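Local coordinates for protein endoglucanase A (PDB 3IK2) that probably hydrolyses internal beta-1,4-glucosidic bonds of cellulose, as a glycoside hydrolase family 44 endoglucanase, at residues N40-Y45 with L100-A105; N78-V83 with V156-N161; G363-A368 with M446-T451. All coordinates share one frame; numbering follows the deposited sequence.

Contact 1. Residues N40-Y45 with L100-A105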
loop_
_atom_site.group_PDB
_atom_site.type_symbol
_atom_site.label_atom_id
_atom_site.label_comp_id
_atom_site.label_asym_id
_atom_site.label_seq_id
_atom_site.Cartn_x
_atom_site.Cartn_y
_atom_site.Cartn_z
ATOM N N ASN A 40 -6.350 -8.806 7.972
ATOM C CA ASN A 40 -7.142 -9.302 9.071
ATOM C C ASN A 40 -6.632 -10.557 9.737
ATOM O O ASN A 40 -6.857 -10.736 10.920
ATOM C CB ASN A 40 -8.587 -9.499 8.601
ATOM C CG ASN A 40 -9.272 -8.188 8.328
ATOM O OD1 ASN A 40 -8.750 -7.133 8.685
ATOM N ND2 ASN A 40 -10.428 -8.239 7.665
ATOM N N ARG A 41 -5.967 -11.419 8.966
ATOM C CA ARG A 41 -5.467 -12.711 9.457
ATOM C C ARG A 41 -4.250 -12.560 10.327
ATOM O O ARG A 41 -3.918 -13.478 11.079
ATOM C CB ARG A 41 -5.154 -13.660 8.294
ATOM C CG ARG A 41 -6.381 -14.445 7.746
ATOM C CD ARG A 41 -6.692 -15.607 8.712
ATOM N NE ARG A 41 -7.749 -16.532 8.266
ATOM C CZ ARG A 41 -7.933 -17.763 8.777
ATOM N NH1 ARG A 41 -7.143 -18.240 9.741
ATOM N NH2 ARG A 41 -8.894 -18.537 8.311
ATOM N N SER A 42 -3.592 -11.399 10.238
ATOM C CA SER A 42 -2.382 -11.098 11.009
ATOM C C SER A 42 -2.654 -10.984 12.490
ATOM O O SER A 42 -1.824 -11.389 13.303
ATOM C CB SER A 42 -1.682 -9.812 10.490
ATOM O OG SER A 42 -2.431 -8.626 10.781
ATOM N N THR A 43 -3.819 -10.456 12.859
ATOM C CA THR A 43 -4.054 -10.046 14.263
ATOM C C THR A 43 -3.922 -11.218 15.232
ATOM O O THR A 43 -3.323 -11.094 16.325
ATOM C CB THR A 43 -5.431 -9.394 14.425
ATOM O OG1 THR A 43 -5.507 -8.235 13.592
ATOM C CG2 THR A 43 -5.703 -9.008 15.888
ATOM N N GLY A 44 -4.494 -12.355 14.843
ATOM C CA GLY A 44 -4.466 -13.530 15.690
ATOM C C GLY A 44 -3.556 -14.648 15.209
ATOM O O GLY A 44 -3.684 -15.797 15.685
ATOM N N TYR A 45 -2.647 -14.321 14.280
ATOM C CA TYR A 45 -1.571 -15.232 13.870
ATOM C C TYR A 45 -0.580 -15.528 15.001
ATOM O O TYR A 45 0.029 -14.619 15.598
ATOM C CB TYR A 45 -0.809 -14.714 12.636
ATOM C CG TYR A 45 0.443 -15.500 12.310
ATOM C CD1 TYR A 45 0.375 -16.722 11.637
ATOM C CD2 TYR A 45 1.694 -15.030 12.688
ATOM C CE1 TYR A 45 1.530 -17.448 11.361
ATOM C CE2 TYR A 45 2.862 -15.736 12.396
ATOM C CZ TYR A 45 2.776 -16.938 11.736
ATOM O OH TYR A 45 3.933 -17.657 11.469
ATOM N N LEU A 100 7.307 -6.176 3.933
ATOM C CA LEU A 100 6.612 -5.694 5.123
ATOM C C LEU A 100 5.899 -6.888 5.786
ATOM O O LEU A 100 5.076 -7.541 5.152
ATOM C CB LEU A 100 5.618 -4.558 4.801
ATOM C CG LEU A 100 4.740 -4.005 5.942
ATOM C CD1 LEU A 100 5.559 -3.515 7.141
ATOM C CD2 LEU A 100 3.840 -2.881 5.463
ATOM N N VAL A 101 6.266 -7.187 7.034
ATOM C CA VAL A 101 5.635 -8.282 7.793
ATOM C C VAL A 101 4.893 -7.729 9.018
ATOM O O VAL A 101 5.312 -6.713 9.581
ATOM C CB VAL A 101 6.662 -9.422 8.185
ATOM C CG1 VAL A 101 7.497 -9.850 6.949
ATOM C CG2 VAL A 101 7.605 -9.009 9.354
ATOM N N THR A 102 3.806 -8.399 9.424
ATOM C CA THR A 102 2.973 -7.922 10.529
ATOM C C THR A 102 3.228 -8.616 11.878
ATOM O O THR A 102 3.324 -9.844 11.941
ATOM C CB THR A 102 1.488 -8.024 10.176
ATOM O OG1 THR A 102 1.251 -7.294 8.969
ATOM C CG2 THR A 102 0.609 -7.401 11.278
ATOM N N LEU A 103 3.333 -7.798 12.930
ATOM C CA LEU A 103 3.394 -8.251 14.347
ATOM C C LEU A 103 2.037 -8.041 15.035
ATOM O O LEU A 103 1.183 -7.289 14.538
ATOM C CB LEU A 103 4.533 -7.545 15.109
ATOM C CG LEU A 103 5.924 -7.639 14.466
ATOM C CD1 LEU A 103 6.911 -6.778 15.234
ATOM C CD2 LEU A 103 6.444 -9.106 14.385
ATOM N N GLN A 104 1.814 -8.766 16.129
ATOM C CA GLN A 104 0.480 -8.874 16.746
ATOM C C GLN A 104 0.387 -7.942 17.957
ATOM O O GLN A 104 1.330 -7.827 18.730
ATOM C CB GLN A 104 0.175 -10.324 17.161
ATOM C CG GLN A 104 0.014 -11.311 15.995
ATOM C CD GLN A 104 1.285 -11.439 15.136
ATOM O OE1 GLN A 104 2.372 -11.637 15.656
ATOM N NE2 GLN A 104 1.144 -11.305 13.824
ATOM N N ALA A 105 -0.744 -7.253 18.082
ATOM C CA ALA A 105 -0.968 -6.312 19.179
ATOM C C ALA A 105 -2.407 -6.435 19.715
ATOM O O ALA A 105 -2.702 -5.944 20.815
ATOM C CB ALA A 105 -0.653 -4.862 18.740
HETATM O O HOH W 1 2.300 -14.333 16.737
#
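At the C-terminal end of a strand of the TIM-like barrel, the third of its eight parallel strands, Gln104 reaches across to the turn Ser42-Tyr45, which lies in the loop that follows the second strand. The turn is a type I beta turn, closed by Tyr45 N donating to Ser42 O. That same carbonyl oxygen takes a second bond from the Gln104 amide, NE2 to Ser42 O at 3.0 Å with an N-H...O angle of 154°. The two donors arrive from opposite faces of the carbonyl plane, and Ser42 O lies close to the plane of the Gln104 amide. NE2 also donates to Thr102 O within its own segment, at 3.2 Å and more bent, coming from above the carbonyl plane; Thr102 O has a further partner in Tyr84 OH. Both hydrogens of the buried amide are thereby used, which fixes its rotation. With CG anti to the carbonyl carbon, Gln104 sets CG 3.3 Å from Tyr45 O; the bend at chi2 (61°) then swings NE2 between Ser42 O and Thr102 O. NE2 meets the Tyr45 ring at its edge, with ring and amide planes 66° apart.

Next to this bond Ser42 and Thr102 pack side chain against side chain. Thr102 CG2 touches both CB and OG of Ser42, and the 3.4 Å between Thr102 CG2 and Ser42 CB is tighter than usual for two carbons. The hydroxyls have other partners: Ser42 OG bonds to Gly39 O, and Thr102 OG1 to Ile37 O on the neighbouring barrel strand. Asp178 links the segments as well, bonding to Thr43 OG1 and Ala105 N. One water joins the turn to the oxygen end of the amide, donating to Tyr45 O and, at 2.9 Å, to Gln104 OE1.

Contact 2. Residues N78-V83 with V156-N161. With ACT (acetate ion), chain I.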
loop_
_atom_site.group_PDB
_atom_site.type_symbol
_atom_site.label_atom_id
_atom_site.label_comp_id
_atom_site.label_asym_id
_atom_site.label_seq_id
_atom_site.Cartn_x
_atom_site.Cartn_y
_atom_site.Cartn_z
ATOM N N ASN A 78 4.893 -26.956 11.736
ATOM C CA ASN A 78 5.175 -26.714 13.151
ATOM C C ASN A 78 6.494 -26.003 13.424
ATOM O O ASN A 78 6.845 -25.764 14.578
ATOM C CB ASN A 78 5.111 -28.028 13.913
ATOM C CG ASN A 78 3.777 -28.719 13.745
ATOM O OD1 ASN A 78 3.709 -29.876 13.320
ATOM N ND2 ASN A 78 2.706 -28.008 14.053
ATOM N N GLU A 79 7.213 -25.669 12.354
ATOM C CA GLU A 79 8.376 -24.783 12.425
ATOM C C GLU A 79 7.931 -23.328 12.748
ATOM O O GLU A 79 7.023 -22.782 12.091
ATOM C CB GLU A 79 9.154 -24.874 11.108
ATOM C CG GLU A 79 10.382 -23.946 10.965
ATOM C CD GLU A 79 10.957 -23.966 9.527
ATOM O OE1 GLU A 79 10.776 -22.969 8.744
ATOM O OE2 GLU A 79 11.566 -25.012 9.175
ATOM N N PRO A 80 8.538 -22.710 13.786
ATOM C CA PRO A 80 8.169 -21.305 14.093
ATOM C C PRO A 80 8.301 -20.364 12.881
ATOM O O PRO A 80 9.280 -20.452 12.121
ATOM C CB PRO A 80 9.129 -20.885 15.190
ATOM C CG PRO A 80 10.125 -22.023 15.332
ATOM C CD PRO A 80 9.535 -23.254 14.728
ATOM N N ALA A 81 7.286 -19.512 12.705
ATOM C CA ALA A 81 7.275 -18.477 11.682
ATOM C C ALA A 81 7.433 -19.007 10.261
ATOM O O ALA A 81 7.742 -18.255 9.337
ATOM C CB ALA A 81 8.306 -17.383 11.998
ATOM N N SER A 82 7.182 -20.296 10.073
ATOM C CA SER A 82 7.306 -20.902 8.738
ATOM C C SER A 82 6.481 -20.170 7.659
ATOM O O SER A 82 6.875 -20.134 6.494
ATOM C CB SER A 82 6.987 -22.410 8.769
ATOM O OG SER A 82 5.593 -22.648 8.901
ATOM N N VAL A 83 5.350 -19.588 8.051
ATOM C CA VAL A 83 4.545 -18.787 7.151
ATOM C C VAL A 83 5.347 -17.547 6.679
ATOM O O VAL A 83 5.419 -17.253 5.480
ATOM C CB VAL A 83 3.184 -18.386 7.824
ATOM C CG1 VAL A 83 2.460 -17.257 7.053
ATOM C CG2 VAL A 83 2.245 -19.616 8.034
ATOM N N VAL A 156 10.592 -11.489 16.411
ATOM C CA VAL A 156 11.384 -10.648 15.529
ATOM C C VAL A 156 12.806 -11.209 15.561
ATOM O O VAL A 156 13.446 -11.372 14.513
ATOM C CB VAL A 156 11.380 -9.159 15.997
ATOM C CG1 VAL A 156 12.192 -8.286 15.055
ATOM C CG2 VAL A 156 9.957 -8.610 16.070
ATOM N N ASN A 157 13.264 -11.542 16.766
ATOM C CA ASN A 157 14.588 -12.117 16.975
ATOM C C ASN A 157 14.822 -13.373 16.103
ATOM O O ASN A 157 15.884 -13.531 15.550
ATOM C CB ASN A 157 14.823 -12.446 18.463
ATOM C CG ASN A 157 16.241 -12.946 18.731
ATOM O OD1 ASN A 157 17.196 -12.153 18.773
ATOM N ND2 ASN A 157 16.390 -14.265 18.906
ATOM N N TYR A 158 13.814 -14.232 15.988
ATOM C CA TYR A 158 13.873 -15.423 15.136
ATOM C C TYR A 158 14.088 -15.018 13.678
ATOM O O TYR A 158 14.861 -15.636 12.961
ATOM C CB TYR A 158 12.583 -16.261 15.274
ATOM C CG TYR A 158 12.562 -17.487 14.370
ATOM C CD1 TYR A 158 13.027 -18.717 14.825
ATOM C CD2 TYR A 158 12.103 -17.403 13.059
ATOM C CE1 TYR A 158 13.042 -19.823 14.008
ATOM C CE2 TYR A 158 12.136 -18.493 12.222
ATOM C CZ TYR A 158 12.597 -19.702 12.705
ATOM O OH TYR A 158 12.597 -20.793 11.880
ATOM N N LEU A 159 13.396 -13.969 13.251
ATOM C CA LEU A 159 13.446 -13.520 11.871
ATOM C C LEU A 159 14.799 -12.901 11.536
ATOM O O LEU A 159 15.372 -13.156 10.476
ATOM C CB LEU A 159 12.279 -12.553 11.565
ATOM C CG LEU A 159 10.858 -13.149 11.618
ATOM C CD1 LEU A 159 9.796 -12.039 11.614
ATOM C CD2 LEU A 159 10.599 -14.129 10.459
ATOM N N VAL A 160 15.310 -12.088 12.450
ATOM C CA VAL A 160 16.606 -11.425 12.278
ATOM C C VAL A 160 17.734 -12.459 12.350
ATOM O O VAL A 160 18.742 -12.356 11.639
ATOM C CB VAL A 160 16.794 -10.294 13.322
ATOM C CG1 VAL A 160 18.264 -9.767 13.338
ATOM C CG2 VAL A 160 15.816 -9.173 13.016
ATOM N N ASN A 161 17.559 -13.453 13.213
ATOM C CA ASN A 161 18.521 -14.547 13.272
ATOM C C ASN A 161 18.658 -15.238 11.912
ATOM O O ASN A 161 19.760 -15.576 11.493
ATOM C CB ASN A 161 18.155 -15.569 14.355
ATOM C CG ASN A 161 19.048 -16.854 14.280
ATOM O OD1 ASN A 161 18.765 -17.790 13.504
ATOM N ND2 ASN A 161 20.111 -16.875 15.070
HETATM C C ACT I . 19.179 -16.374 19.693
HETATM O O ACT I . 19.212 -15.207 19.250
HETATM O OXT ACT I . 18.346 -16.616 20.608
HETATM C CH3 ACT I . 20.092 -17.428 19.142
HETATM O O HOH W 2 10.497 -20.807 9.813
#
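Tyr158 projects from its helix with its ring laid against the turn Glu79-Ser82, and the three residues Glu79, Pro80 and Ala81 meet it in different ways. Pro80 lies over one face: its CB stands 4.2 Å above the Tyr158 ring plane, offset toward the rim, and its CG comes within 3.9 Å of Tyr158 CE1. The proline and tyrosine side chains cross at about a right angle. Ala81 CB approaches the ring obliquely, 3.9 Å from Tyr158 CD2, and also touches Leu159 CD2 at 4.3 Å, bridging two successive residues of the helix. With CG anti to the backbone N (chi1 178°), Tyr158 extends its ring away from its own helix, carrying the hydroxyl to the turn. There a water accepts from Tyr158 OH at 2.9 Å and donates to Pro80 O; its link to Glu79 OE1 is too short to be trusted. The extended Glu79 chain crosses the tyrosine, its carboxylate plane inclined 38° to the ring. On the same helix Asn157 ND2 donates to the O atom of an acetate ion, probably from the crystallisation liquor, at 3.0 Å and nearly straight (172°).

The turn is type II, closed by Ser82 N to Glu79 O, and Ala81 is the N-cap of helix 82-93. The turn leading into that helix therefore packs on helix 152-163; Tyr158 and Leu159 also touch Thr85, while Leu159 reaches inward to Tyr175 on barrel strand 174-177.

Contact 3. Residues G363-A368 with M446-T451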
loop_
_atom_site.group_PDB
_atom_site.type_symbol
_atom_site.label_atom_id
_atom_site.label_comp_id
_atom_site.label_asym_id
_atom_site.label_seq_id
_atom_site.Cartn_x
_atom_site.Cartn_y
_atom_site.Cartn_z
ATOM N N GLY A 363 -10.241 -0.329 -14.500
ATOM C CA GLY A 363 -9.461 -0.794 -13.363
ATOM C C GLY A 363 -7.957 -0.701 -13.574
ATOM O O GLY A 363 -7.206 -0.392 -12.638
ATOM N N GLY A 364 -7.503 -0.975 -14.796
ATOM C CA GLY A 364 -6.073 -0.773 -15.147
ATOM C C GLY A 364 -5.640 0.686 -15.184
ATOM O O GLY A 364 -4.536 1.037 -14.795
ATOM N N ILE A 365 -6.516 1.554 -15.677
ATOM C CA ILE A 365 -6.183 2.967 -15.792
ATOM C C ILE A 365 -6.132 3.556 -14.388
ATOM O O ILE A 365 -5.205 4.324 -14.054
ATOM C CB ILE A 365 -7.210 3.710 -16.715
ATOM C CG1 ILE A 365 -6.855 3.438 -18.204
ATOM C CG2 ILE A 365 -7.277 5.226 -16.375
ATOM C CD1 ILE A 365 -7.838 3.966 -19.246
ATOM N N ALA A 366 -7.099 3.168 -13.551
ATOM C CA ALA A 366 -7.149 3.682 -12.179
ATOM C C ALA A 366 -5.945 3.221 -11.339
ATOM O O ALA A 366 -5.402 3.997 -10.559
ATOM C CB ALA A 366 -8.457 3.329 -11.503
ATOM N N GLN A 367 -5.539 1.972 -11.524
ATOM C CA GLN A 367 -4.328 1.406 -10.918
ATOM C C GLN A 367 -3.051 2.077 -11.439
ATOM O O GLN A 367 -2.154 2.396 -10.649
ATOM C CB GLN A 367 -4.263 -0.102 -11.157
ATOM C CG GLN A 367 -3.038 -0.808 -10.493
ATOM C CD GLN A 367 -2.988 -0.686 -8.955
ATOM O OE1 GLN A 367 -4.018 -0.547 -8.295
ATOM N NE2 GLN A 367 -1.769 -0.735 -8.385
ATOM N N ALA A 368 -2.969 2.287 -12.765
ATOM C CA ALA A 368 -1.831 3.017 -13.346
ATOM C C ALA A 368 -1.763 4.436 -12.803
ATOM O O ALA A 368 -0.672 4.956 -12.508
ATOM C CB ALA A 368 -1.854 3.005 -14.890
ATOM N N MET A 446 -2.240 8.538 -20.001
ATOM C CA MET A 446 -3.506 7.802 -20.079
ATOM C C MET A 446 -4.616 8.729 -20.582
ATOM O O MET A 446 -4.725 9.890 -20.160
ATOM C CB MET A 446 -3.981 7.255 -18.718
ATOM C CG MET A 446 -3.104 6.271 -17.950
ATOM S SD MET A 446 -3.429 6.509 -16.160
ATOM C CE MET A 446 -1.831 7.197 -15.690
ATOM N N ASN A 447 -5.472 8.171 -21.416
ATOM C CA ASN A 447 -6.677 8.824 -21.848
ATOM C C ASN A 447 -7.846 8.173 -21.089
ATOM O O ASN A 447 -8.248 7.054 -21.400
ATOM C CB ASN A 447 -6.807 8.700 -23.388
ATOM C CG ASN A 447 -8.129 9.251 -23.936
ATOM O OD1 ASN A 447 -8.945 9.803 -23.214
ATOM N ND2 ASN A 447 -8.332 9.091 -25.245
ATOM N N LYS A 448 -8.363 8.872 -20.080
ATOM C CA LYS A 448 -9.482 8.367 -19.268
ATOM C C LYS A 448 -10.850 8.541 -19.978
ATOM O O LYS A 448 -11.876 8.069 -19.482
ATOM C CB LYS A 448 -9.522 9.011 -17.848
ATOM C CG LYS A 448 -8.212 8.966 -17.018
ATOM C CD LYS A 448 -8.310 9.700 -15.653
ATOM C CE LYS A 448 -8.003 11.199 -15.779
ATOM N NZ LYS A 448 -8.141 11.970 -14.484
ATOM N N ASN A 449 -10.860 9.207 -21.128
ATOM C CA ASN A 449 -12.100 9.412 -21.853
ATOM C C ASN A 449 -12.655 8.103 -22.398
ATOM O O ASN A 449 -11.918 7.239 -22.910
ATOM C CB ASN A 449 -11.995 10.485 -22.962
ATOM C CG ASN A 449 -13.366 11.018 -23.374
ATOM O OD1 ASN A 449 -14.101 10.387 -24.146
ATOM N ND2 ASN A 449 -13.725 12.168 -22.832
ATOM N N TYR A 450 -13.968 7.959 -22.263
ATOM C CA TYR A 450 -14.610 6.698 -22.590
ATOM C C TYR A 450 -14.779 6.506 -24.089
ATOM O O TYR A 450 -14.966 5.379 -24.533
ATOM C CB TYR A 450 -15.974 6.592 -21.906
ATOM C CG TYR A 450 -16.179 5.247 -21.269
ATOM C CD1 TYR A 450 -15.736 5.006 -19.969
ATOM C CD2 TYR A 450 -16.790 4.214 -21.964
ATOM C CE1 TYR A 450 -15.885 3.778 -19.386
ATOM C CE2 TYR A 450 -16.955 2.972 -21.386
ATOM C CZ TYR A 450 -16.498 2.766 -20.092
ATOM O OH TYR A 450 -16.666 1.529 -19.493
ATOM N N THR A 451 -14.745 7.599 -24.864
ATOM C CA THR A 451 -15.128 7.528 -26.279
ATOM C C THR A 451 -14.215 8.305 -27.249
ATOM O O THR A 451 -14.108 7.955 -28.423
ATOM C CB THR A 451 -16.611 8.014 -26.464
ATOM O OG1 THR A 451 -16.708 9.400 -26.111
ATOM C CG2 THR A 451 -17.551 7.217 -25.576
#
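Met446 runs out from its strand with CG anti to its carbonyl carbon (chi1 -60°), and a near-extended chi2 (150°) carries SD to the helix; the bend at chi3 (-112°) then turns CE toward Ala368. On the helix, Ile365 has CG2 opposite its backbone N, while CG1 lies beside that N and leads to CD1. The two branches divide the work: CG2 faces Met446 and Lys448, whereas CD1 reaches the backbone of Asn447.

The thioether meets both helix residues. Met446 SD lies 3.5 Å from Ile365 O. On its other contact, Met446 SD is 4.0 Å from Ala368 CB, and the CE methyl approaches the Ala368 carbonyl carbon. Ile365 and Met446 slide past one another in opposite directions, side by side. Farther along, the aliphatic part of Lys448 crosses Ile365 obliquely, its CG 3.9 Å from Ile365 CG2, and Ile365 CD1 rests 3.8 Å from Asn447 O. Lys448 then leads away from the helix, and its NZ is bonded to Ile424 O and Gln305 OE1.

Helix 361-376 belongs to the TIM-like barrel, lying between its last two strands in the chain, while strand 440-447 is part of the mixed, largely antiparallel sheet beside it; the contact is a piece of the interface between barrel and sheet. As the chain leaves the strand it makes two consecutive Asx turns, Asn447 OD1 accepting from Asn449 N and Asn449 OD1 from Thr451 N.

No hydrogen bond or salt bridge crosses between the segments. Cohesion here comes from burying a methionine, an isoleucine, an alanine and the CG methylene of a lysine against one another, while the lysine's ammonium, probably charged, is solvated by two neutral oxygens elsewhere.

How the contacts relate
Contacts 1 and 2 are neighbours, their centres 14 Å apart, on one side of the chain's centre; contact 3 lies on the other, its centre about 34 Å from that of contact 1 and about 42 Å from that of contact 2. The first two alternate along the chain and touch: Tyr45 OH lies 3.4 Å from Ala81 CA. Asn50 joins them, accepting from Tyr45 OH and Val83 N. The calcium ion, held by Glu48, Asp144, Asp147 and Ser149, is about 12 Å from the Gln104 side chain and 10 Å from that of Pro80. Contact 1 lies at the C-terminal end of a barrel strand, where TIM-barrel hydrolases usually have their active site; contact 3 flanks the barrel.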